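Local coordinates for methyl-coenzyme M reductase gamma subunit (PDB 7NKG), which forms part of methyl-coenzyme M reductase, which probably releases methane from methyl-coenzyme M using coenzyme B, and lines part of the factor 430 pocket, at residues Gly112-Thr117 and Ile123-Glu128; Glu140-Cys145 and Ala210-Ile215; Arg175-Gly180 and Ile184-Gln189; Val221-Arg224 and Val229-Trp232. All blocks are in the same frame, centred on the assembly; numbering follows the deposited sequence.

Contact 1: residues Gly112-Thr117 and Ile123-Glu128; sequences GVDPGT and IVEARE
D114 and G116 each exchange two backbone hydrogen bonds with the antiparallel strand, D114 with E125 and G116 with I123; P115 faces V124 between these rungs as a non-hydrogen-bonded pair, their CA atoms 4.2 Å apart. P115 has no N-H to give, but its CA makes a C-H...O contact to the I123 carbonyl that also accepts from G116 N (2.8 Å). Further along, a water bridges G112 O and R127 N. On one side of the ladder, V113 and V124 cross obliquely, with V124 CG1 4.0 Å from V113 CB, and P115 CB lies near V124 CG2. On the other, D114 CG is anti to the backbone N (chi1 176°), which sets its carboxylate alongside E125, D114 OD2 lying 4.2 Å from E125 OE2. That closeness of like charges is probably eased by outside donors: both D114 oxygens bond to polar side chains of another protein chain, and E125 OE2 to the backbone of another. I123 CG2 lies 3.7 Å from G116 O, where a side chain on the glycine would collide with it. This is a beta hairpin at one edge of the four-stranded antiparallel sheet, its turn carrying L118, S119, G120 and R121 of the factor 430 pocket.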
loop_
_atom_site.group_PDB
_atom_site.type_symbol
_atom_site.label_atom_id
_atom_site.label_comp_id
_atom_site.label_asym_id
_atom_site.label_seq_id
_atom_site.Cartn_x
_atom_site.Cartn_y
_atom_site.Cartn_z
ATOM N N GLY C 112 4.068 -40.150 -12.558
ATOM C CA GLY C 112 3.765 -38.886 -13.223
ATOM C C GLY C 112 2.336 -38.409 -13.054
ATOM O O GLY C 112 1.653 -38.096 -14.041
ATOM N N VAL C 113 1.876 -38.360 -11.798
ATOM C CA VAL C 113 0.506 -37.940 -11.476
ATOM C C VAL C 113 0.488 -36.673 -10.644
ATOM O O VAL C 113 1.413 -36.420 -9.881
ATOM C CB VAL C 113 -0.288 -39.065 -10.767
ATOM C CG1 VAL C 113 -0.635 -40.195 -11.735
ATOM C CG2 VAL C 113 0.456 -39.608 -9.539
ATOM N N ASP C 114 -0.607 -35.927 -10.739
ATOM C CA ASP C 114 -0.790 -34.684 -9.993
ATOM C C ASP C 114 -2.115 -34.779 -9.200
ATOM O O ASP C 114 -3.136 -34.217 -9.608
ATOM C CB ASP C 114 -0.778 -33.499 -10.964
ATOM C CG ASP C 114 -1.051 -32.146 -10.310
ATOM O OD1 ASP C 114 -0.710 -31.983 -9.125
ATOM O OD2 ASP C 114 -1.581 -31.253 -10.990
ATOM N N PRO C 115 -2.108 -35.498 -8.065
ATOM C CA PRO C 115 -3.337 -35.634 -7.262
ATOM C C PRO C 115 -3.646 -34.405 -6.415
ATOM O O PRO C 115 -2.730 -33.731 -5.934
ATOM C CB PRO C 115 -3.045 -36.840 -6.370
ATOM C CG PRO C 115 -1.567 -36.825 -6.195
ATOM C CD PRO C 115 -1.005 -36.301 -7.494
ATOM N N GLY C 116 -4.933 -34.147 -6.219
ATOM C CA GLY C 116 -5.426 -33.040 -5.410
ATOM C C GLY C 116 -6.555 -33.516 -4.519
ATOM O O GLY C 116 -7.471 -34.195 -4.997
ATOM N N THR C 117 -6.466 -33.223 -3.214
ATOM C CA THR C 117 -7.482 -33.630 -2.259
ATOM C C THR C 117 -8.278 -32.430 -1.755
ATOM O O THR C 117 -7.712 -31.425 -1.334
ATOM C CB THR C 117 -6.856 -34.288 -1.038
ATOM O OG1 THR C 117 -6.061 -35.416 -1.457
ATOM C CG2 THR C 117 -7.913 -34.763 -0.060
ATOM N N ILE C 123 -9.089 -35.101 -7.271
ATOM C CA ILE C 123 -8.695 -35.090 -8.672
ATOM C C ILE C 123 -7.334 -35.690 -8.913
ATOM O O ILE C 123 -6.461 -35.617 -8.055
ATOM C CB ILE C 123 -8.734 -33.611 -9.171
ATOM C CG1 ILE C 123 -8.412 -33.520 -10.685
ATOM C CG2 ILE C 123 -7.765 -32.715 -8.353
ATOM C CD1 ILE C 123 -8.894 -32.233 -11.331
ATOM N N VAL C 124 -7.133 -36.238 -10.112
ATOM C CA VAL C 124 -5.818 -36.644 -10.556
ATOM C C VAL C 124 -5.667 -36.064 -11.947
ATOM O O VAL C 124 -6.486 -36.357 -12.816
ATOM C CB VAL C 124 -5.561 -38.166 -10.556
ATOM C CG1 VAL C 124 -4.200 -38.489 -11.174
ATOM C CG2 VAL C 124 -5.645 -38.728 -9.138
ATOM N N GLU C 125 -4.642 -35.237 -12.159
ATOM C CA GLU C 125 -4.304 -34.745 -13.488
ATOM C C GLU C 125 -3.049 -35.507 -13.922
ATOM O O GLU C 125 -2.153 -35.768 -13.116
ATOM C CB GLU C 125 -4.028 -33.243 -13.509
ATOM C CG GLU C 125 -5.230 -32.395 -13.167
ATOM C CD GLU C 125 -5.047 -30.935 -13.511
ATOM O OE1 GLU C 125 -4.656 -30.629 -14.660
ATOM O OE2 GLU C 125 -5.308 -30.088 -12.630
ATOM N N ALA C 126 -2.992 -35.887 -15.187
ATOM C CA ALA C 126 -1.834 -36.599 -15.732
ATOM C C ALA C 126 -1.914 -36.550 -17.268
ATOM O O ALA C 126 -2.964 -36.201 -17.820
ATOM C CB ALA C 126 -1.819 -38.067 -15.236
ATOM N N ARG C 127 -0.846 -36.965 -17.977
ATOM C CA ARG C 127 -0.857 -37.102 -19.445
ATOM C C ARG C 127 -2.049 -38.019 -19.810
ATOM O O ARG C 127 -2.306 -39.000 -19.088
ATOM C CB ARG C 127 0.472 -37.694 -19.911
ATOM C CG ARG C 127 1.657 -36.771 -19.681
ATOM C CD ARG C 127 1.787 -35.680 -20.725
ATOM N NE ARG C 127 3.036 -34.940 -20.549
ATOM C CZ ARG C 127 3.528 -34.066 -21.421
ATOM N NH1 ARG C 127 4.685 -33.458 -21.180
ATOM N NH2 ARG C 127 2.867 -33.789 -22.543
ATOM N N GLU C 128 -2.878 -37.603 -20.769
ATOM C CA GLU C 128 -4.159 -38.254 -21.013
ATOM C C GLU C 128 -4.169 -39.809 -20.956
ATOM O O GLU C 128 -4.954 -40.352 -20.168
ATOM C CB GLU C 128 -4.790 -37.794 -22.317
ATOM C CG GLU C 128 -6.244 -38.234 -22.414
ATOM C CD GLU C 128 -7.013 -37.731 -23.613
ATOM O OE1 GLU C 128 -6.431 -37.004 -24.453
ATOM O OE2 GLU C 128 -8.219 -38.054 -23.696
HETATM O O HOH W 1 1.452 -38.236 -16.714
#

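Contact 2: residues Glu140-Cys145 and Ala210-Ile215; sequences ETEMTC and AKRTTI
E142 and R212 meet at about a right angle, carboxylate and guanidinium planes 85° apart, so this salt bridge is carried by a single oxygen and a single nitrogen instead of a paired, coplanar grip. E142 OE1 sits at the edge of the guanidinium, near its plane, and takes a weak, bent hydrogen bond from R212 NH1 (2.9 Å, 144° at the hydrogen). The arginine is extended from CG to NE, and its aliphatic part passes the same oxygen, with R212 CD 3.8 Å from E142 OE1. A water donates to E142 OE1 (2.8 Å) and R212 O (2.7 Å). The contact joins a type I beta turn, T141 to T144, following helix 128-140, to the C-terminal end of helix 206-212, beyond which T213 OG1 accepts from I215 N in an ST turn. Other acids share the guanidinium: E208 meets NE and E27 meets NH2, while E142 OE2 accepts from E27 N. A leucine in place of R212 would probably leave the carboxylates of E142, E208 and E27 gathered without their common positive partner. With E142 CG between backbone N and carbonyl carbon (chi1 65°), the extended glutamate lies across the arginine's end, E142 CB also near R212 NH1.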
loop_
_atom_site.group_PDB
_atom_site.type_symbol
_atom_site.label_atom_id
_atom_site.label_comp_id
_atom_site.label_asym_id
_atom_site.label_seq_id
_atom_site.Cartn_x
_atom_site.Cartn_y
_atom_site.Cartn_z
ATOM N N GLU C 140 -13.085 -49.359 -11.677
ATOM C CA GLU C 140 -13.319 -50.808 -11.681
ATOM C C GLU C 140 -13.119 -51.458 -10.321
ATOM O O GLU C 140 -13.687 -52.527 -10.085
ATOM C CB GLU C 140 -12.394 -51.490 -12.689
ATOM C CG GLU C 140 -12.724 -51.153 -14.134
ATOM C CD GLU C 140 -12.023 -52.043 -15.139
ATOM O OE1 GLU C 140 -10.949 -52.586 -14.797
ATOM O OE2 GLU C 140 -12.550 -52.202 -16.266
ATOM N N THR C 141 -12.244 -50.889 -9.472
ATOM C CA THR C 141 -11.921 -51.503 -8.189
ATOM C C THR C 141 -12.899 -51.136 -7.065
ATOM O O THR C 141 -13.795 -50.309 -7.238
ATOM C CB THR C 141 -10.457 -51.171 -7.807
ATOM O OG1 THR C 141 -10.378 -49.770 -7.511
ATOM C CG2 THR C 141 -9.459 -51.618 -8.855
ATOM N N GLU C 142 -12.725 -51.800 -5.915
ATOM C CA GLU C 142 -13.496 -51.546 -4.714
ATOM C C GLU C 142 -13.328 -50.127 -4.175
ATOM O O GLU C 142 -14.045 -49.771 -3.253
ATOM C CB GLU C 142 -13.137 -52.559 -3.632
ATOM C CG GLU C 142 -11.710 -52.465 -3.130
ATOM C CD GLU C 142 -11.436 -53.394 -1.971
ATOM O OE1 GLU C 142 -12.125 -53.268 -0.931
ATOM O OE2 GLU C 142 -10.560 -54.277 -2.124
ATOM N N MET C 143 -12.380 -49.329 -4.712
ATOM C CA MET C 143 -12.275 -47.928 -4.308
ATOM C C MET C 143 -13.540 -47.150 -4.692
ATOM O O MET C 143 -13.744 -46.055 -4.180
ATOM C CB MET C 143 -11.029 -47.295 -4.934
ATOM C CG MET C 143 -9.757 -47.920 -4.420
ATOM S SD MET C 143 -8.275 -47.016 -4.919
ATOM C CE MET C 143 -8.202 -47.396 -6.652
ATOM N N THR C 144 -14.387 -47.694 -5.586
ATOM C CA THR C 144 -15.628 -47.049 -5.983
ATOM C C THR C 144 -16.843 -47.936 -5.727
ATOM O O THR C 144 -16.799 -49.153 -5.932
ATOM C CB THR C 144 -15.552 -46.677 -7.486
ATOM O OG1 THR C 144 -14.629 -45.584 -7.632
ATOM C CG2 THR C 144 -16.918 -46.302 -8.095
ATOM N N CYS C 145 -17.942 -47.292 -5.317
ATOM C CA CYS C 145 -19.298 -47.843 -5.349
ATOM C C CYS C 145 -19.970 -46.886 -6.329
ATOM O O CYS C 145 -19.948 -45.678 -6.088
ATOM C CB CYS C 145 -20.028 -47.826 -4.014
ATOM S SG CYS C 145 -21.832 -48.005 -4.194
ATOM N N ALA C 210 -19.876 -50.526 4.449
ATOM C CA ALA C 210 -19.365 -50.377 5.813
ATOM C C ALA C 210 -18.082 -51.193 6.055
ATOM O O ALA C 210 -17.180 -50.721 6.763
ATOM C CB ALA C 210 -20.436 -50.785 6.812
ATOM N N LYS C 211 -17.992 -52.385 5.462
ATOM C CA LYS C 211 -16.822 -53.254 5.605
ATOM C C LYS C 211 -15.643 -52.809 4.752
ATOM O O LYS C 211 -14.494 -53.113 5.100
ATOM C CB LYS C 211 -17.167 -54.693 5.201
ATOM C CG LYS C 211 -17.896 -55.485 6.261
ATOM C CD LYS C 211 -18.429 -56.783 5.729
ATOM C CE LYS C 211 -19.230 -57.480 6.834
ATOM N NZ LYS C 211 -19.563 -58.874 6.487
ATOM N N ARG C 212 -15.912 -52.178 3.597
ATOM C CA ARG C 212 -14.859 -51.772 2.661
ATOM C C ARG C 212 -14.420 -50.310 2.805
ATOM O O ARG C 212 -13.423 -49.924 2.180
ATOM C CB ARG C 212 -15.351 -51.982 1.224
ATOM C CG ARG C 212 -15.580 -53.445 0.854
ATOM C CD ARG C 212 -15.874 -53.529 -0.623
ATOM N NE ARG C 212 -16.153 -54.886 -1.109
ATOM C CZ ARG C 212 -15.236 -55.803 -1.422
ATOM N NH1 ARG C 212 -13.941 -55.544 -1.264
ATOM N NH2 ARG C 212 -15.607 -56.995 -1.876
ATOM N N THR C 213 -15.137 -49.490 3.590
ATOM C CA THR C 213 -14.828 -48.069 3.656
ATOM C C THR C 213 -13.546 -47.688 4.398
ATOM O O THR C 213 -13.176 -48.308 5.400
ATOM C CB THR C 213 -16.008 -47.256 4.219
ATOM O OG1 THR C 213 -15.740 -45.859 4.022
ATOM C CG2 THR C 213 -16.282 -47.550 5.707
ATOM N N THR C 214 -12.890 -46.626 3.873
ATOM C CA THR C 214 -11.734 -45.981 4.477
ATOM C C THR C 214 -12.188 -44.772 5.335
ATOM O O THR C 214 -11.320 -44.054 5.796
ATOM C CB THR C 214 -10.747 -45.519 3.379
ATOM O OG1 THR C 214 -11.385 -44.550 2.536
ATOM C CG2 THR C 214 -10.192 -46.689 2.560
ATOM N N ILE C 215 -13.508 -44.532 5.554
ATOM C CA ILE C 215 -13.947 -43.426 6.411
ATOM C C ILE C 215 -14.338 -43.994 7.776
ATOM O O ILE C 215 -14.951 -45.064 7.850
ATOM C CB ILE C 215 -15.156 -42.610 5.811
ATOM C CG1 ILE C 215 -15.219 -41.191 6.452
ATOM C CG2 ILE C 215 -16.525 -43.345 5.982
ATOM C CD1 ILE C 215 -16.183 -40.218 5.787
HETATM O O HOH W 2 -12.013 -50.621 0.025
#

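Contact 3: residues Arg175-Gly180 and Ile184-Gln189; sequences RRRLEG and IMDKDQ
R177 grips D186 end-on with two nitrogens, NH1 to OD1 at 2.8 Å and NH2 to OD2 at 3.0 Å. The fit is not flat: the two planes are 43° apart, and although OD1 is met on its syn side, OD2 is approached from above the carboxylate plane. R177 NH2 also reaches E179 OE2 (2.9 Å), and D174 takes NE, so three acids share one guanidinium. The R177 side chain bends at chi3 (70°), which brings its guanidinium to these acids. A glutamine in place of R177 would probably leave D186 and E179, whose OD2 and OE2 are only 4.7 Å apart, without the charge that balances them. At the far end R175 NH1 donates to Q189 O (2.7 Å) from above the carbonyl plane, and the same guanidinium also bonds to D171 and to the carbonyls of A154 and T155, both in the factor 430 pocket. The backbone ladder between these ends is short: R177 and I184 exchange two hydrogen bonds, and D186 N donates to R175 O. Packing adds E179 OE1 3.6 Å from I184 CG1, K187 CB against R175 CG (3.9 Å), and M185 CB facing R176 CB across a non-hydrogen-bonded pair. This is a strongly twisted beta hairpin at the edge of a three-stranded antiparallel sheet, strand axes at 138°, with its R175 end close to the cofactor.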
loop_
_atom_site.group_PDB
_atom_site.type_symbol
_atom_site.label_atom_id
_atom_site.label_comp_id
_atom_site.label_asym_id
_atom_site.label_seq_id
_atom_site.Cartn_x
_atom_site.Cartn_y
_atom_site.Cartn_z
ATOM N N ARG C 175 -25.757 -36.856 -13.556
ATOM C CA ARG C 175 -24.914 -37.570 -14.535
ATOM C C ARG C 175 -25.107 -39.078 -14.472
ATOM O O ARG C 175 -24.920 -39.760 -15.478
ATOM C CB ARG C 175 -23.431 -37.262 -14.310
ATOM C CG ARG C 175 -23.043 -35.855 -14.694
ATOM C CD ARG C 175 -21.773 -35.430 -14.021
ATOM N NE ARG C 175 -22.118 -34.775 -12.765
ATOM C CZ ARG C 175 -21.494 -33.727 -12.238
ATOM N NH1 ARG C 175 -20.422 -33.208 -12.834
ATOM N NH2 ARG C 175 -21.926 -33.194 -11.107
ATOM N N ARG C 176 -25.422 -39.600 -13.289
ATOM C CA ARG C 176 -25.621 -41.032 -13.109
ATOM C C ARG C 176 -26.715 -41.275 -12.089
ATOM O O ARG C 176 -26.945 -40.460 -11.188
ATOM C CB ARG C 176 -24.305 -41.723 -12.710
ATOM C CG ARG C 176 -23.758 -41.297 -11.325
ATOM C CD ARG C 176 -24.271 -42.211 -10.209
ATOM N NE ARG C 176 -23.808 -41.827 -8.871
ATOM C CZ ARG C 176 -24.301 -40.823 -8.144
ATOM N NH1 ARG C 176 -23.820 -40.573 -6.925
ATOM N NH2 ARG C 176 -25.289 -40.068 -8.618
ATOM N N ARG C 177 -27.435 -42.364 -12.282
ATOM C CA ARG C 177 -28.556 -42.691 -11.419
ATOM C C ARG C 177 -28.857 -44.177 -11.463
ATOM O O ARG C 177 -28.421 -44.876 -12.372
ATOM C CB ARG C 177 -29.799 -41.871 -11.827
ATOM C CG ARG C 177 -30.492 -42.347 -13.110
ATOM C CD ARG C 177 -31.307 -41.245 -13.766
ATOM N NE ARG C 177 -30.440 -40.207 -14.339
ATOM C CZ ARG C 177 -29.788 -40.297 -15.499
ATOM N NH1 ARG C 177 -29.011 -39.302 -15.908
ATOM N NH2 ARG C 177 -29.919 -41.379 -16.267
ATOM N N LEU C 178 -29.616 -44.647 -10.478
ATOM C CA LEU C 178 -30.010 -46.038 -10.404
ATOM C C LEU C 178 -31.231 -46.163 -11.299
ATOM O O LEU C 178 -32.260 -45.532 -11.023
ATOM C CB LEU C 178 -30.313 -46.402 -8.937
ATOM C CG LEU C 178 -30.666 -47.839 -8.631
ATOM C CD1 LEU C 178 -29.471 -48.776 -8.857
ATOM C CD2 LEU C 178 -31.162 -47.965 -7.177
ATOM N N GLU C 179 -31.066 -46.863 -12.433
ATOM C CA GLU C 179 -32.096 -47.074 -13.451
ATOM C C GLU C 179 -32.317 -48.551 -13.630
ATOM O O GLU C 179 -31.442 -49.224 -14.178
ATOM C CB GLU C 179 -31.633 -46.539 -14.808
ATOM C CG GLU C 179 -31.495 -45.046 -14.889
ATOM C CD GLU C 179 -31.609 -44.500 -16.297
ATOM O OE1 GLU C 179 -31.280 -45.233 -17.260
ATOM O OE2 GLU C 179 -32.051 -43.339 -16.435
ATOM N N GLY C 180 -33.457 -49.042 -13.170
ATOM C CA GLY C 180 -33.830 -50.441 -13.323
ATOM C C GLY C 180 -32.800 -51.447 -12.862
ATOM O O GLY C 180 -32.401 -52.303 -13.644
ATOM N N ILE C 184 -26.562 -46.194 -14.140
ATOM C CA ILE C 184 -26.354 -45.740 -15.503
ATOM C C ILE C 184 -25.753 -44.359 -15.450
ATOM O O ILE C 184 -26.327 -43.483 -14.814
ATOM C CB ILE C 184 -27.715 -45.691 -16.273
ATOM C CG1 ILE C 184 -28.301 -47.115 -16.480
ATOM C CG2 ILE C 184 -27.594 -44.920 -17.611
ATOM C CD1 ILE C 184 -27.479 -48.084 -17.290
ATOM N N MET C 185 -24.662 -44.141 -16.191
ATOM C CA MET C 185 -24.057 -42.840 -16.360
ATOM C C MET C 185 -24.249 -42.486 -17.851
ATOM O O MET C 185 -23.739 -43.192 -18.714
ATOM C CB MET C 185 -22.566 -42.887 -16.018
ATOM C CG MET C 185 -21.944 -41.530 -16.047
ATOM S SD MET C 185 -20.274 -41.496 -15.395
ATOM C CE MET C 185 -20.026 -39.709 -15.399
ATOM N N ASP C 186 -25.036 -41.443 -18.146
ATOM C CA ASP C 186 -25.336 -41.049 -19.529
ATOM C C ASP C 186 -24.950 -39.584 -19.844
ATOM O O ASP C 186 -25.460 -38.999 -20.796
ATOM C CB ASP C 186 -26.810 -41.344 -19.858
ATOM C CG ASP C 186 -27.816 -40.642 -18.974
ATOM O OD1 ASP C 186 -27.401 -39.756 -18.184
ATOM O OD2 ASP C 186 -29.019 -40.983 -19.062
ATOM N N LYS C 187 -24.048 -39.013 -19.036
ATOM C CA LYS C 187 -23.460 -37.696 -19.245
ATOM C C LYS C 187 -21.981 -37.840 -18.878
ATOM O O LYS C 187 -21.631 -38.721 -18.074
ATOM C CB LYS C 187 -24.106 -36.653 -18.347
ATOM C CG LYS C 187 -25.629 -36.644 -18.366
ATOM C CD LYS C 187 -26.167 -35.393 -17.714
ATOM C CE LYS C 187 -27.670 -35.480 -17.624
ATOM N NZ LYS C 187 -28.251 -34.323 -16.917
ATOM N N ASP C 188 -21.105 -37.015 -19.461
ATOM C CA ASP C 188 -19.688 -37.074 -19.088
ATOM C C ASP C 188 -19.480 -36.440 -17.689
ATOM O O ASP C 188 -20.428 -35.915 -17.092
ATOM C CB ASP C 188 -18.771 -36.474 -20.170
ATOM C CG ASP C 188 -18.843 -34.979 -20.349
ATOM O OD1 ASP C 188 -19.347 -34.297 -19.439
ATOM O OD2 ASP C 188 -18.399 -34.492 -21.415
ATOM N N GLN C 189 -18.240 -36.447 -17.186
ATOM C CA GLN C 189 -17.970 -35.965 -15.838
ATOM C C GLN C 189 -18.264 -34.461 -15.671
ATOM O O GLN C 189 -18.442 -34.053 -14.539
ATOM C CB GLN C 189 -16.564 -36.349 -15.366
ATOM C CG GLN C 189 -15.416 -35.691 -16.106
ATOM C CD GLN C 189 -14.088 -36.168 -15.559
ATOM O OE1 GLN C 189 -13.896 -36.302 -14.327
ATOM N NE2 GLN C 189 -13.110 -36.378 -16.442
#

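Contact 4: residues Val221-Arg224 and Val229-Trp232; sequences VPFR and VVEW
F223 meets the helix through its ring, and the most directional part of the contact is a CH-pi interaction: V230 CG2 lies over one face, 4.2 Å from the ring centroid and 21° off the normal, displaced toward the rim so that its nearest ring atoms are CE2 and CZ (4.0 Å to CZ). With its CG anti to the backbone N (chi1 171°), F223 carries the ring toward the helix. The V230 methyl involved is itself anti to its carbonyl carbon, beside the backbone N, and thereby faces back toward the preceding loop.

Plain apolar packing adds a second valine. V229 CG1 comes 3.8 Å from F223 CE1, an oblique approach, and the two side chains cross at a slant. Y216 joins the same cluster, its ring edge-to-face with that of F223 and its side chain also touching V229.

Backbone contacts are slight: F223 O lies 3.9 Å from V230 CG2, and R224 O is farther from that methyl. R224 starts out away from the helix at its CB, and its guanidinium pairs with an acidic side chain of another protein chain, which also packs an apolar side chain on F223.

Between these two segments the attraction is dispersion and CH-pi, joining the loop to the first turn of helix 227-245, while the charged and polar ends of R224, E231 and W232 bond to neighbouring protein chains.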
loop_
_atom_site.group_PDB
_atom_site.type_symbol
_atom_site.label_atom_id
_atom_site.label_comp_id
_atom_site.label_asym_id
_atom_site.label_seq_id
_atom_site.Cartn_x
_atom_site.Cartn_y
_atom_site.Cartn_z
ATOM N N VAL C 221 -17.353 -47.766 12.453
ATOM C CA VAL C 221 -16.062 -47.969 13.082
ATOM C C VAL C 221 -15.673 -46.579 13.570
ATOM O O VAL C 221 -15.252 -45.756 12.754
ATOM C CB VAL C 221 -15.035 -48.525 12.084
ATOM C CG1 VAL C 221 -13.640 -48.544 12.697
ATOM C CG2 VAL C 221 -15.438 -49.924 11.612
ATOM N N PRO C 222 -15.916 -46.245 14.850
ATOM C CA PRO C 222 -15.601 -44.886 15.308
ATOM C C PRO C 222 -14.115 -44.564 15.226
ATOM O O PRO C 222 -13.260 -45.413 15.524
ATOM C CB PRO C 222 -16.084 -44.869 16.762
ATOM C CG PRO C 222 -17.036 -46.029 16.877
ATOM C CD PRO C 222 -16.503 -47.057 15.937
ATOM N N PHE C 223 -13.796 -43.327 14.858
ATOM C CA PHE C 223 -12.409 -42.845 14.810
ATOM C C PHE C 223 -11.739 -43.016 16.190
ATOM O O PHE C 223 -10.605 -43.478 16.283
ATOM C CB PHE C 223 -12.403 -41.356 14.416
ATOM C CG PHE C 223 -11.057 -40.686 14.540
ATOM C CD1 PHE C 223 -9.986 -41.100 13.767
ATOM C CD2 PHE C 223 -10.875 -39.611 15.392
ATOM C CE1 PHE C 223 -8.757 -40.458 13.849
ATOM C CE2 PHE C 223 -9.639 -38.980 15.489
ATOM C CZ PHE C 223 -8.592 -39.399 14.709
ATOM N N ARG C 224 -12.497 -42.687 17.246
ATOM C CA ARG C 224 -12.065 -42.797 18.642
ATOM C C ARG C 224 -11.576 -44.225 18.982
ATOM O O ARG C 224 -10.696 -44.379 19.828
ATOM C CB ARG C 224 -13.255 -42.453 19.558
ATOM C CG ARG C 224 -12.920 -42.181 21.014
ATOM C CD ARG C 224 -14.197 -42.195 21.833
ATOM N NE ARG C 224 -15.097 -41.075 21.528
ATOM C CZ ARG C 224 -15.009 -39.853 22.055
ATOM N NH1 ARG C 224 -14.006 -39.540 22.874
ATOM N NH2 ARG C 224 -15.900 -38.923 21.742
ATOM N N VAL C 229 -4.217 -44.732 15.624
ATOM C CA VAL C 229 -4.363 -43.606 14.703
ATOM C C VAL C 229 -4.434 -42.305 15.504
ATOM O O VAL C 229 -3.745 -41.348 15.168
ATOM C CB VAL C 229 -5.588 -43.783 13.777
ATOM C CG1 VAL C 229 -5.792 -42.553 12.889
ATOM C CG2 VAL C 229 -5.438 -45.040 12.917
ATOM N N VAL C 230 -5.230 -42.274 16.590
ATOM C CA VAL C 230 -5.331 -41.088 17.460
ATOM C C VAL C 230 -3.936 -40.793 18.054
ATOM O O VAL C 230 -3.504 -39.646 18.074
ATOM C CB VAL C 230 -6.382 -41.278 18.586
ATOM C CG1 VAL C 230 -6.386 -40.089 19.541
ATOM C CG2 VAL C 230 -7.779 -41.483 17.996
ATOM N N GLU C 231 -3.227 -41.850 18.492
ATOM C CA GLU C 231 -1.875 -41.717 19.036
ATOM C C GLU C 231 -0.922 -41.145 17.978
ATOM O O GLU C 231 -0.107 -40.284 18.286
ATOM C CB GLU C 231 -1.360 -43.092 19.491
ATOM C CG GLU C 231 0.060 -43.042 20.019
ATOM C CD GLU C 231 0.636 -44.379 20.421
ATOM O OE1 GLU C 231 -0.041 -45.421 20.252
ATOM O OE2 GLU C 231 1.779 -44.368 20.929
ATOM N N TRP C 232 -0.993 -41.649 16.745
ATOM C CA TRP C 232 -0.146 -41.188 15.644
ATOM C C TRP C 232 -0.360 -39.690 15.396
ATOM O O TRP C 232 0.616 -38.936 15.271
ATOM C CB TRP C 232 -0.444 -42.005 14.383
ATOM C CG TRP C 232 0.305 -41.550 13.165
ATOM C CD1 TRP C 232 1.526 -41.985 12.737
ATOM C CD2 TRP C 232 -0.101 -40.523 12.254
ATOM N NE1 TRP C 232 1.915 -41.280 11.620
ATOM C CE2 TRP C 232 0.938 -40.364 11.310
ATOM C CE3 TRP C 232 -1.254 -39.733 12.128
ATOM C CZ2 TRP C 232 0.875 -39.421 10.285
ATOM C CZ3 TRP C 232 -1.306 -38.786 11.127
ATOM C CH2 TRP C 232 -0.257 -38.644 10.210
#

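How the contacts relate
Following the chain, contact 1 comes first and closes a short hairpin turn at the edge of the four-stranded sheet, beside the factor 430 pocket. Helix 128-140 then leads to contact 2, which closes a long loop of 64 residues by tying the turn after that helix to the end of helix 206-212. Contact 3 falls within this loop: it is a second hairpin, in the three-stranded sheet, its nearest atoms about 6 Å from contact 2. Contact 4 follows in series and fastens the loop after helix 206-212 to the start of helix 227-245. No two contacts cross or touch; contacts 3 and 4 lie farthest apart, their centres 36 Å from each other.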